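Diketoreductase (Acinetobacter baylyi, PDB 4E12) reduces dicarbonyl compounds with NADH and probably also acts as a (3S)-3-hydroxyacyl-CoA dehydrogenase of fatty acid beta-oxidation. Local coordinates at residues A[207-212]-A[256-261]. Numbering follows the deposited sequence.
Sequences LLVDGI and REFAAY
Val-209 lays its two methyl groups against helix 253-267 between Glu-257, Phe-258 and Tyr-261. Val-209 CG2 lies 3.7 Å from Phe-258 CD1, meeting the Phe-258 ring at its edge and in its plane. Val-209 CG1 points anti to the backbone N (chi1 174°) and lies against the Glu-257 side chain; its 3.2 Å approach to Glu-257 CG is doubtfully short. Leu-208 completes the apolar contact. Leu-208 CD2 is 3.5 Å from Tyr-261 CE2. Leu-208 CD1 is 3.8 Å from Tyr-261 OH. The two side chains cross at about a right angle. Leu-208 also packs on Phe-280 and Pro-215, while the Phe-258 ring meets Phe-236. The contact joins two helices of the all-helical C-terminal domain of the 3-hydroxyacyl-CoA dehydrogenase family, away from the NAD site. Helix 193-209 ends here in a Schellman motif. Gly-211, with positive phi, is its C-prime residue; Ile-212 N hydrogen-bonds to Leu-207 O, and Gly-211 N to Leu-208 O. No hydrogen bond links the two segments. The polar side holds like charges, with Asp-210 OD1 4.0 Å from Glu-257 OE2. Lys-254 probably eases their repulsion: it forms a salt bridge with Asp-210 and a weak, long ion pair with Glu-257.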
loop_
_atom_site.group_PDB
_atom_site.type_symbol
_atom_site.label_atom_id
_atom_site.label_comp_id
_atom_site.label_asym_id
_atom_site.label_seq_id
_atom_site.Cartn_x
_atom_site.Cartn_y
_atom_site.Cartn_z
ATOM N N LEU A 207 3.025 9.650 9.736
ATOM C CA LEU A 207 3.543 8.922 10.900
ATOM C C LEU A 207 4.970 9.352 11.215
ATOM O O LEU A 207 5.354 9.446 12.383
ATOM C CB LEU A 207 3.568 7.415 10.647
ATOM C CG LEU A 207 2.251 6.691 10.388
ATOM C CD1 LEU A 207 2.560 5.224 10.051
ATOM C CD2 LEU A 207 1.391 6.807 11.646
ATOM N N LEU A 208 5.787 9.576 10.186
ATOM C CA LEU A 208 7.170 9.964 10.456
ATOM C C LEU A 208 7.200 11.381 10.993
ATOM O O LEU A 208 7.804 11.655 12.034
ATOM C CB LEU A 208 8.035 9.893 9.197
ATOM C CG LEU A 208 9.506 10.322 9.353
ATOM C CD1 LEU A 208 10.236 9.496 10.419
ATOM C CD2 LEU A 208 10.205 10.227 8.005
ATOM N N VAL A 209 6.563 12.281 10.256
ATOM C CA VAL A 209 6.599 13.705 10.573
ATOM C C VAL A 209 5.952 14.041 11.912
ATOM O O VAL A 209 6.339 15.014 12.572
ATOM C CB VAL A 209 5.963 14.538 9.468
ATOM C CG1 VAL A 209 5.890 15.988 9.889
ATOM C CG2 VAL A 209 6.803 14.443 8.219
ATOM N N ASP A 210 4.971 13.251 12.328
ATOM C CA ASP A 210 4.321 13.521 13.611
ATOM C C ASP A 210 5.005 12.801 14.761
ATOM O O ASP A 210 4.502 12.809 15.888
ATOM C CB ASP A 210 2.831 13.185 13.586
ATOM C CG ASP A 210 2.014 14.153 12.724
ATOM O OD1 ASP A 210 2.453 15.299 12.475
ATOM O OD2 ASP A 210 0.917 13.771 12.294
ATOM N N GLY A 211 6.141 12.174 14.474
ATOM C CA GLY A 211 6.909 11.507 15.504
ATOM C C GLY A 211 6.312 10.226 16.066
ATOM O O GLY A 211 6.610 9.861 17.204
ATOM N N ILE A 212 5.479 9.534 15.290
ATOM C CA ILE A 212 4.838 8.320 15.782
ATOM C C ILE A 212 5.810 7.145 15.772
ATOM O O ILE A 212 5.863 6.379 16.734
ATOM C CB ILE A 212 3.613 7.931 14.917
ATOM C CG1 ILE A 212 2.657 9.109 14.745
ATOM C CG2 ILE A 212 2.887 6.731 15.512
ATOM C CD1 ILE A 212 2.123 9.687 16.048
ATOM N N ARG A 256 3.247 19.153 3.131
ATOM C CA ARG A 256 4.230 20.223 3.021
ATOM C C ARG A 256 5.147 20.196 4.215
ATOM O O ARG A 256 6.305 20.609 4.145
ATOM C CB ARG A 256 3.528 21.567 2.893
ATOM C CG ARG A 256 2.706 21.671 1.612
ATOM C CD ARG A 256 1.808 22.889 1.627
ATOM N NE ARG A 256 2.581 24.115 1.686
ATOM C CZ ARG A 256 2.851 24.865 0.626
ATOM N NH1 ARG A 256 2.397 24.514 -0.570
ATOM N NH2 ARG A 256 3.575 25.959 0.759
ATOM N N GLU A 257 4.638 19.673 5.314
ATOM C CA GLU A 257 5.444 19.488 6.501
ATOM C C GLU A 257 6.490 18.392 6.244
ATOM O O GLU A 257 7.642 18.517 6.656
ATOM C CB GLU A 257 4.523 19.138 7.665
ATOM C CG GLU A 257 5.193 19.006 9.010
ATOM C CD GLU A 257 4.175 18.914 10.157
ATOM O OE1 GLU A 257 2.982 19.246 9.939
ATOM O OE2 GLU A 257 4.569 18.514 11.277
ATOM N N PHE A 258 6.082 17.331 5.553
ATOM C CA PHE A 258 6.993 16.272 5.131
ATOM C C PHE A 258 8.024 16.837 4.151
ATOM O O PHE A 258 9.216 16.556 4.269
ATOM C CB PHE A 258 6.191 15.136 4.478
ATOM C CG PHE A 258 7.026 13.970 4.011
ATOM C CD1 PHE A 258 7.778 13.221 4.912
ATOM C CD2 PHE A 258 7.054 13.619 2.676
ATOM C CE1 PHE A 258 8.549 12.135 4.493
ATOM C CE2 PHE A 258 7.828 12.521 2.239
ATOM C CZ PHE A 258 8.574 11.787 3.154
ATOM N N ALA A 259 7.577 17.637 3.189
ATOM C CA ALA A 259 8.513 18.274 2.267
ATOM C C ALA A 259 9.629 18.993 3.033
ATOM O O ALA A 259 10.815 18.789 2.755
ATOM C CB ALA A 259 7.785 19.236 1.336
ATOM N N ALA A 260 9.253 19.816 4.009
ATOM C CA ALA A 260 10.241 20.522 4.831
ATOM C C ALA A 260 11.164 19.548 5.567
ATOM O O ALA A 260 12.343 19.846 5.761
ATOM C CB ALA A 260 9.556 21.453 5.820
ATOM N N TYR A 261 10.627 18.395 5.974
ATOM C CA TYR A 261 11.376 17.381 6.713
ATOM C C TYR A 261 12.423 16.742 5.812
ATOM O O TYR A 261 13.580 16.540 6.201
ATOM C CB TYR A 261 10.423 16.298 7.251
ATOM C CG TYR A 261 11.095 15.214 8.053
ATOM C CD1 TYR A 261 11.197 15.304 9.445
ATOM C CD2 TYR A 261 11.629 14.088 7.431
ATOM C CE1 TYR A 261 11.815 14.298 10.184
ATOM C CE2 TYR A 261 12.246 13.077 8.163
ATOM C CZ TYR A 261 12.338 13.185 9.532
ATOM O OH TYR A 261 12.957 12.183 10.252
#